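RmpA (Streptococcus mutans, PDB 3BJV) probably serves as the IIA component of a phosphoenolpyruvate-dependent sugar phosphotransferase system involved in ascorbate transport. Local coordinates at residues I13-T18 and L82-E87; G63-H68 and Q98-L103; N2-F7 and E140-V145. One frame throughout, in Å; residues are numbered along the deposited sequence.

Interaction 1: I13-T18 and L82-E87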
loop_
_atom_site.group_PDB
_atom_site.type_symbol
_atom_site.label_atom_id
_atom_site.label_comp_id
_atom_site.label_asym_id
_atom_site.label_seq_id
_atom_site.Cartn_x
_atom_site.Cartn_y
_atom_site.Cartn_z
ATOM N N ILE A 13 21.671 -2.065 -0.792
ATOM C CA ILE A 13 21.530 -3.092 0.237
ATOM C C ILE A 13 22.741 -3.037 1.170
ATOM O O ILE A 13 23.871 -3.258 0.713
ATOM C CB ILE A 13 21.504 -4.515 -0.318
ATOM C CG1 ILE A 13 20.297 -4.726 -1.225
ATOM C CG2 ILE A 13 21.485 -5.476 0.862
ATOM C CD1 ILE A 13 20.325 -6.026 -1.929
ATOM N N ARG A 14 22.522 -2.702 2.448
ATOM C CA ARG A 14 23.596 -2.515 3.425
ATOM C C ARG A 14 23.167 -3.326 4.629
ATOM O O ARG A 14 22.167 -3.033 5.229
ATOM C CB ARG A 14 23.748 -1.025 3.784
ATOM C CG ARG A 14 23.891 -0.006 2.586
ATOM C CD ARG A 14 25.198 -0.173 1.701
ATOM N NE ARG A 14 25.269 0.829 0.614
ATOM C CZ ARG A 14 25.849 2.028 0.688
ATOM N NH1 ARG A 14 25.806 2.849 -0.359
ATOM N NH2 ARG A 14 26.469 2.424 1.790
ATOM N N LEU A 15 23.891 -4.379 4.978
ATOM C CA LEU A 15 23.409 -5.297 5.992
ATOM C C LEU A 15 24.211 -5.289 7.279
ATOM O O LEU A 15 25.399 -4.884 7.276
ATOM C CB LEU A 15 23.444 -6.701 5.409
ATOM C CG LEU A 15 22.714 -6.956 4.120
ATOM C CD1 LEU A 15 23.260 -8.268 3.624
ATOM C CD2 LEU A 15 21.188 -7.066 4.312
ATOM N N GLY A 16 23.577 -5.764 8.364
ATOM C CA GLY A 16 24.239 -5.894 9.665
ATOM C C GLY A 16 24.747 -4.589 10.296
ATOM O O GLY A 16 25.853 -4.534 10.885
ATOM N N LEU A 17 23.923 -3.539 10.202
ATOM C CA LEU A 17 24.276 -2.228 10.699
ATOM C C LEU A 17 23.747 -2.036 12.096
ATOM O O LEU A 17 22.815 -2.688 12.489
ATOM C CB LEU A 17 23.760 -1.125 9.746
ATOM C CG LEU A 17 24.259 -1.188 8.281
ATOM C CD1 LEU A 17 23.927 0.110 7.566
ATOM C CD2 LEU A 17 25.773 -1.450 8.217
ATOM N N THR A 18 24.351 -1.125 12.834
ATOM C CA THR A 18 23.945 -0.841 14.200
ATOM C C THR A 18 23.445 0.622 14.267
ATOM O O THR A 18 24.152 1.527 13.819
ATOM C CB THR A 18 25.132 -1.089 15.207
ATOM O OG1 THR A 18 25.564 -2.457 15.086
ATOM C CG2 THR A 18 24.701 -0.858 16.666
ATOM N N LEU A 82 17.604 -1.307 1.240
ATOM C CA LEU A 82 17.302 -2.254 2.257
ATOM C C LEU A 82 18.476 -2.271 3.220
ATOM O O LEU A 82 19.652 -2.457 2.817
ATOM C CB LEU A 82 17.052 -3.631 1.659
ATOM C CG LEU A 82 16.421 -4.653 2.611
ATOM C CD1 LEU A 82 15.590 -5.559 1.774
ATOM C CD2 LEU A 82 17.486 -5.448 3.374
ATOM N N VAL A 83 18.136 -2.067 4.491
ATOM C CA VAL A 83 19.086 -2.022 5.582
ATOM C C VAL A 83 18.546 -3.006 6.642
ATOM O O VAL A 83 17.338 -2.996 6.918
ATOM C CB VAL A 83 19.145 -0.583 6.168
ATOM C CG1 VAL A 83 19.620 -0.584 7.647
ATOM C CG2 VAL A 83 20.023 0.372 5.299
ATOM N N THR A 84 19.418 -3.828 7.236
ATOM C CA THR A 84 19.055 -4.671 8.387
ATOM C C THR A 84 19.918 -4.248 9.564
ATOM O O THR A 84 21.066 -3.915 9.388
ATOM C CB THR A 84 19.321 -6.150 8.123
ATOM O OG1 THR A 84 20.693 -6.339 7.783
ATOM C CG2 THR A 84 18.419 -6.704 6.968
ATOM N N LEU A 85 19.332 -4.181 10.742
ATOM C CA LEU A 85 20.025 -3.847 12.002
ATOM C C LEU A 85 20.418 -5.117 12.799
ATOM O O LEU A 85 19.770 -6.184 12.668
ATOM C CB LEU A 85 19.100 -2.957 12.888
ATOM C CG LEU A 85 18.621 -1.676 12.204
ATOM C CD1 LEU A 85 17.634 -1.066 13.034
ATOM C CD2 LEU A 85 19.775 -0.696 12.053
ATOM N N THR A 86 21.411 -4.971 13.684
ATOM C CA THR A 86 21.830 -6.090 14.520
ATOM C C THR A 86 20.928 -6.258 15.755
ATOM O O THR A 86 20.791 -7.371 16.290
ATOM C CB THR A 86 23.305 -5.977 14.904
ATOM O OG1 THR A 86 23.548 -4.688 15.486
ATOM C CG2 THR A 86 24.214 -6.171 13.626
ATOM N N GLU A 87 20.307 -5.154 16.186
ATOM C CA GLU A 87 19.280 -5.137 17.212
ATOM C C GLU A 87 18.178 -4.244 16.719
ATOM O O GLU A 87 18.463 -3.285 16.027
ATOM C CB GLU A 87 19.841 -4.483 18.443
ATOM C CG GLU A 87 20.793 -5.384 19.105
ATOM C CD GLU A 87 21.921 -4.631 19.718
ATOM O OE1 GLU A 87 21.613 -3.745 20.581
ATOM O OE2 GLU A 87 23.094 -4.942 19.305
#

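Interaction 2: G63-H68 and Q98-L103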
loop_
_atom_site.group_PDB
_atom_site.type_symbol
_atom_site.label_atom_id
_atom_site.label_comp_id
_atom_site.label_asym_id
_atom_site.label_seq_id
_atom_site.Cartn_x
_atom_site.Cartn_y
_atom_site.Cartn_z
ATOM N N GLY A 63 8.388 -5.490 13.007
ATOM C CA GLY A 63 9.728 -5.754 12.524
ATOM C C GLY A 63 10.196 -4.907 11.328
ATOM O O GLY A 63 11.398 -4.701 11.152
ATOM N N MET A 64 9.300 -4.418 10.486
ATOM C CA MET A 64 9.776 -3.674 9.323
ATOM C C MET A 64 9.205 -2.222 9.176
ATOM O O MET A 64 8.114 -1.908 9.673
ATOM C CB MET A 64 9.587 -4.508 8.041
ATOM C CG MET A 64 8.147 -4.594 7.514
ATOM S SD MET A 64 7.496 -3.052 6.750
ATOM C CE MET A 64 8.177 -3.185 5.096
ATOM N N ALA A 65 9.968 -1.360 8.513
ATOM C CA ALA A 65 9.550 -0.029 8.146
ATOM C C ALA A 65 9.892 0.193 6.673
ATOM O O ALA A 65 10.926 -0.279 6.202
ATOM C CB ALA A 65 10.273 0.989 9.012
ATOM N N MET A 66 9.025 0.902 5.948
ATOM C CA MET A 66 9.366 1.443 4.626
ATOM C C MET A 66 9.420 2.974 4.635
ATOM O O MET A 66 8.521 3.624 4.114
ATOM C CB MET A 66 8.412 0.937 3.530
ATOM C CG MET A 66 7.054 0.726 4.018
ATOM S SD MET A 66 5.891 0.393 2.703
ATOM C CE MET A 66 5.766 2.066 1.973
ATOM N N PRO A 67 10.492 3.562 5.209
ATOM C CA PRO A 67 10.554 5.026 5.364
ATOM C C PRO A 67 10.482 5.748 3.993
ATOM O O PRO A 67 11.157 5.327 3.027
ATOM C CB PRO A 67 11.932 5.262 5.992
ATOM C CG PRO A 67 12.476 3.926 6.363
ATOM C CD PRO A 67 11.738 2.888 5.614
ATOM N N HIS A 68 9.639 6.767 3.906
ATOM C CA HIS A 68 9.466 7.586 2.700
ATOM C C HIS A 68 8.822 8.945 3.035
ATOM O O HIS A 68 8.370 9.193 4.160
ATOM C CB HIS A 68 8.606 6.884 1.666
ATOM C CG HIS A 68 7.199 6.668 2.113
ATOM N ND1 HIS A 68 6.856 5.762 3.095
ATOM C CD2 HIS A 68 6.046 7.250 1.721
ATOM C CE1 HIS A 68 5.554 5.804 3.300
ATOM N NE2 HIS A 68 5.039 6.716 2.491
ATOM N N GLN A 98 13.559 -3.907 12.876
ATOM C CA GLN A 98 14.871 -4.438 12.575
ATOM C C GLN A 98 15.271 -4.404 11.092
ATOM O O GLN A 98 16.429 -4.530 10.762
ATOM C CB GLN A 98 15.014 -5.839 13.132
ATOM C CG GLN A 98 16.472 -6.125 13.387
ATOM C CD GLN A 98 16.697 -7.367 14.224
ATOM O OE1 GLN A 98 17.838 -7.669 14.594
ATOM N NE2 GLN A 98 15.603 -8.081 14.555
ATOM N N VAL A 99 14.290 -4.263 10.194
ATOM C CA VAL A 99 14.567 -4.205 8.748
ATOM C C VAL A 99 13.969 -2.928 8.163
ATOM O O VAL A 99 12.796 -2.632 8.397
ATOM C CB VAL A 99 14.037 -5.440 7.975
ATOM C CG1 VAL A 99 14.536 -5.432 6.540
ATOM C CG2 VAL A 99 14.428 -6.749 8.677
ATOM N N LEU A 100 14.776 -2.176 7.405
ATOM C CA LEU A 100 14.283 -0.946 6.786
ATOM C C LEU A 100 14.429 -0.971 5.266
ATOM O O LEU A 100 15.513 -1.197 4.725
ATOM C CB LEU A 100 14.891 0.329 7.413
ATOM C CG LEU A 100 14.746 0.416 8.913
ATOM C CD1 LEU A 100 16.081 0.088 9.564
ATOM C CD2 LEU A 100 14.333 1.812 9.284
ATOM N N LEU A 101 13.304 -0.800 4.592
ATOM C CA LEU A 101 13.282 -0.718 3.167
ATOM C C LEU A 101 12.761 0.689 2.777
ATOM O O LEU A 101 11.550 0.936 2.785
ATOM C CB LEU A 101 12.453 -1.859 2.580
ATOM C CG LEU A 101 12.831 -2.382 1.184
ATOM C CD1 LEU A 101 12.157 -3.763 0.939
ATOM C CD2 LEU A 101 12.405 -1.373 0.108
ATOM N N ALA A 102 13.695 1.605 2.521
ATOM C CA ALA A 102 13.370 2.969 2.118
ATOM C C ALA A 102 12.918 2.995 0.679
ATOM O O ALA A 102 13.388 2.247 -0.165
ATOM C CB ALA A 102 14.515 3.858 2.288
ATOM N N LEU A 103 12.017 3.902 0.404
ATOM C CA LEU A 103 11.279 3.884 -0.809
ATOM C C LEU A 103 11.411 5.281 -1.364
ATOM O O LEU A 103 11.104 6.250 -0.632
ATOM C CB LEU A 103 9.810 3.603 -0.407
ATOM C CG LEU A 103 8.589 3.819 -1.316
ATOM C CD1 LEU A 103 8.957 3.494 -2.804
ATOM C CD2 LEU A 103 7.478 2.890 -0.812
#

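Interaction 3: N2-F7 and E140-V145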
loop_
_atom_site.group_PDB
_atom_site.type_symbol
_atom_site.label_atom_id
_atom_site.label_comp_id
_atom_site.label_asym_id
_atom_site.label_seq_id
_atom_site.Cartn_x
_atom_site.Cartn_y
_atom_site.Cartn_z
ATOM N N ASN A 2 11.850 -2.122 -10.650
ATOM C CA ASN A 2 11.873 -3.415 -10.022
ATOM C C ASN A 2 12.844 -3.366 -8.809
ATOM O O ASN A 2 13.899 -2.717 -8.877
ATOM C CB ASN A 2 12.232 -4.411 -11.135
ATOM C CG ASN A 2 12.997 -5.630 -10.656
ATOM O OD1 ASN A 2 12.531 -6.435 -9.812
ATOM N ND2 ASN A 2 14.172 -5.812 -11.238
ATOM N N LEU A 3 12.462 -3.979 -7.680
ATOM C CA LEU A 3 13.339 -4.119 -6.509
ATOM C C LEU A 3 14.792 -4.569 -6.755
ATOM O O LEU A 3 15.708 -3.885 -6.344
ATOM C CB LEU A 3 12.730 -5.078 -5.494
ATOM C CG LEU A 3 11.952 -4.555 -4.305
ATOM C CD1 LEU A 3 11.448 -5.711 -3.426
ATOM C CD2 LEU A 3 12.760 -3.555 -3.490
ATOM N N ALA A 4 15.010 -5.732 -7.382
ATOM C CA ALA A 4 16.378 -6.219 -7.646
ATOM C C ALA A 4 17.315 -5.232 -8.374
ATOM O O ALA A 4 18.479 -4.955 -7.977
ATOM C CB ALA A 4 16.313 -7.513 -8.392
ATOM N N GLN A 5 16.790 -4.695 -9.449
ATOM C CA GLN A 5 17.518 -3.781 -10.263
ATOM C C GLN A 5 17.758 -2.461 -9.550
ATOM O O GLN A 5 18.845 -1.918 -9.666
ATOM C CB GLN A 5 16.803 -3.650 -11.596
ATOM C CG GLN A 5 16.795 -2.289 -12.190
ATOM C CD GLN A 5 17.695 -2.177 -13.395
ATOM O OE1 GLN A 5 17.214 -2.071 -14.552
ATOM N NE2 GLN A 5 19.022 -2.188 -13.145
ATOM N N ALA A 6 16.772 -1.948 -8.794
ATOM C CA ALA A 6 16.995 -0.787 -7.919
ATOM C C ALA A 6 18.127 -1.042 -6.909
ATOM O O ALA A 6 19.055 -0.226 -6.746
ATOM C CB ALA A 6 15.701 -0.412 -7.187
ATOM N N PHE A 7 18.042 -2.170 -6.219
ATOM C CA PHE A 7 19.072 -2.552 -5.267
ATOM C C PHE A 7 20.454 -2.579 -5.907
ATOM O O PHE A 7 21.351 -2.063 -5.335
ATOM C CB PHE A 7 18.801 -3.934 -4.679
ATOM C CG PHE A 7 17.700 -3.972 -3.682
ATOM C CD1 PHE A 7 17.300 -2.819 -2.995
ATOM C CD2 PHE A 7 17.083 -5.192 -3.383
ATOM C CE1 PHE A 7 16.311 -2.865 -2.069
ATOM C CE2 PHE A 7 16.068 -5.264 -2.413
ATOM C CZ PHE A 7 15.672 -4.080 -1.754
ATOM N N GLU A 140 22.365 -12.769 -1.310
ATOM C CA GLU A 140 21.382 -13.506 -0.499
ATOM C C GLU A 140 20.012 -12.885 -0.442
ATOM O O GLU A 140 19.027 -13.616 -0.533
ATOM C CB GLU A 140 21.901 -13.730 0.933
ATOM C CG GLU A 140 22.945 -14.768 0.965
ATOM C CD GLU A 140 23.673 -14.862 2.301
ATOM O OE1 GLU A 140 23.038 -14.933 3.378
ATOM O OE2 GLU A 140 24.914 -14.912 2.247
ATOM N N VAL A 141 19.966 -11.552 -0.266
ATOM C CA VAL A 141 18.744 -10.799 -0.253
ATOM C C VAL A 141 18.054 -10.879 -1.598
ATOM O O VAL A 141 16.844 -11.060 -1.663
ATOM C CB VAL A 141 18.950 -9.275 0.132
ATOM C CG1 VAL A 141 17.639 -8.456 -0.112
ATOM C CG2 VAL A 141 19.351 -9.129 1.531
ATOM N N LEU A 142 18.822 -10.694 -2.657
ATOM C CA LEU A 142 18.306 -10.816 -4.036
ATOM C C LEU A 142 17.798 -12.234 -4.324
ATOM O O LEU A 142 16.782 -12.388 -4.994
ATOM C CB LEU A 142 19.371 -10.457 -5.059
ATOM C CG LEU A 142 19.929 -9.054 -5.068
ATOM C CD1 LEU A 142 21.155 -9.049 -5.952
ATOM C CD2 LEU A 142 18.889 -8.083 -5.582
ATOM N N ALA A 143 18.445 -13.278 -3.796
ATOM C CA ALA A 143 17.818 -14.607 -3.944
ATOM C C ALA A 143 16.391 -14.620 -3.329
ATOM O O ALA A 143 15.438 -15.085 -3.981
ATOM C CB ALA A 143 18.702 -15.726 -3.388
ATOM N N MET A 144 16.228 -14.054 -2.137
ATOM C CA MET A 144 14.881 -13.803 -1.593
ATOM C C MET A 144 13.937 -12.983 -2.472
ATOM O O MET A 144 12.760 -13.300 -2.579
ATOM C CB MET A 144 14.956 -13.151 -0.223
ATOM C CG MET A 144 15.425 -14.121 0.846
ATOM S SD MET A 144 15.488 -13.370 2.487
ATOM C CE MET A 144 13.760 -13.042 2.863
ATOM N N VAL A 145 14.449 -11.935 -3.114
ATOM C CA VAL A 145 13.631 -11.144 -4.012
ATOM C C VAL A 145 13.131 -12.003 -5.167
ATOM O O VAL A 145 11.956 -11.928 -5.512
ATOM C CB VAL A 145 14.356 -9.886 -4.527
ATOM C CG1 VAL A 145 13.607 -9.270 -5.706
ATOM C CG2 VAL A 145 14.555 -8.859 -3.386
#

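Interaction 1: I13-T18 and L82-E87
Gly-16 and Leu-17 meet Thr-84 at a beta bulge that interrupts two parallel strands. The strands, 13-15 and 82-85, run 6° apart in the central sheet of an alpha/beta three-layer sandwich. Before the bulge, Ile-13 pairs with Leu-82 and Arg-14 with Val-83. After it, Leu-17 pairs with Leu-85, so 13-18 carries one extra residue. At the start of the strand, Arg-14 N gives a hydrogen bond to Leu-82 O at 2.9 Å, and Thr-84 N returns a weak one to Arg-14 O. Ile-13 and Leu-82 share a face with helices 3-10 and 138-147. On the other face, Val-83 and Leu-17 turn to helix 22-36.

The tight part lies at Leu-15, Thr-84 and Leu-82. Thr-84 OG1 sits between its own backbone N and carbonyl carbon (chi1 57°), which directs it at segment 13-18. There it accepts a nearly straight hydrogen bond from Gly-16 N at 3.0 Å. Thr-84 O takes Leu-17 N, also at 3.0 Å. Leu-15 reaches obliquely across the same threonine, with CD2 3.9 Å from Thr-84 CG2. CD2 of Leu-15 also lies 4.1 Å from CD2 of Leu-82.

The side chain of Arg-14 leaves the contact, with NE hydrogen-bonded to His-11 O and NH1 in a salt bridge with Glu-35. The far end is more open to solvent: Gly-16, Thr-18 and Thr-86 are exposed. Thr-86 N still bonds to Leu-17 O, at a more bent 137°. CG2 of Thr-86 touches Gly-16 O. Beyond these, Thr-18 OG1 is hydrogen-bonded to Thr-86 OG1 at 3.0 Å.

Interaction 2: G63-H68 and Q98-L103
His-68 and Leu-103 meet at the end of a parallel pairing that begins at Gly-63. Gly-63 O accepts hydrogen bonds from both Gln-98 N and Val-99 N. Ala-65 then bonds through its N to Val-99 O and through its O to Leu-101 N. Past the strand, Leu-103 N still reaches Pro-67 O, at 3.1 Å. Met-66 lies alongside Leu-103, with CE 3.4 Å from Leu-103 CD2.

His-68 follows directly after Pro-67. Its CB lies 3.5 Å from Leu-103 O and 4.1 Å from Leu-103 CB. CG is turned back between the backbone N and the carbonyl carbon (chi1 65°), which swings the ring over its own segment. ND1 donates to Met-66 O at 2.9 Å, with the acceptor close to the ring plane. NE2, at the tip, lies on the far side of the ring from this bond. Around the ring stand Tyr-57, edge-to-face, and His-111, and Thr-112 of the second subunit packs on the residue.

In this EIIA family a histidine carries the phosphate, and His-68 probably has that role. The bond from ND1 fixes the ring's rotation and sets NE2 on the side away from Met-66 O.

Interaction 3: N2-F7 and E140-V145
The ring of Phe-7 meets helix 140-145 along its edge. CE2 of the ring is 4.0 Å from Val-145 CG2, and CD2 is 4.1 Å from Leu-142 CD2. Both methyls lie near the ring plane. Val-141 CG1 comes up obliquely to CE2, at 4.2 Å. Phe-7 holds its CG anti to the carbonyl carbon (chi1 -74°). This sends the ring toward the partner helix, and chi2 of -22° turns its CD2-CE2 edge to it.

Ala-4, one turn earlier, is the closest point of the two backbones. Its small CB lets Leu-142 come in, so that Leu-142 CD2 is 3.7 Å from Ala-4 CA. Val-145 divides its two methyls: CG2 goes to the ring and CG1 to Ala-4 CB, at 4.2 Å. CG1 also touches Leu-3 CB. No hydrogen bond crosses, so the contact is wholly apolar packing.

The helix segments run nearly antiparallel, at 160°, with axes 10.2 Å apart. Asn-2 occupies the N-cap position of the first. Together they form part of the helical layer on one side of the sheet. Beneath them, Phe-7 rests on Ile-13, Phe-80 and Leu-82, Val-141 rests on Ile-13 and Leu-15, and helix 108-123 touches Leu-3 and Met-144.

In the fold
Interactions 1 and 2 belong to one mixed sheet, their centres 11 Å apart. Strands 79-85 and 96-104 are antiparallel neighbours there and join them: Val-83 O probably accepts a hydrogen bond from Leu-100 N at 2.7 Å. The centre of interaction 3 lies about 15 Å from each of the other two centres, in the helices packed against that sheet. Helix 3-10 leads directly into strand 13-17, and Leu-3 CD2 lies 4.2 Å from Leu-101 CD2 of interaction 2. Along the chain the segments of interactions 1 and 2 alternate, and both are nested inside the loop closed by interaction 3. The two ends of the fold thus meet beside the sheet, while interaction 2, nearest the chain centre, holds the segment bearing His-68.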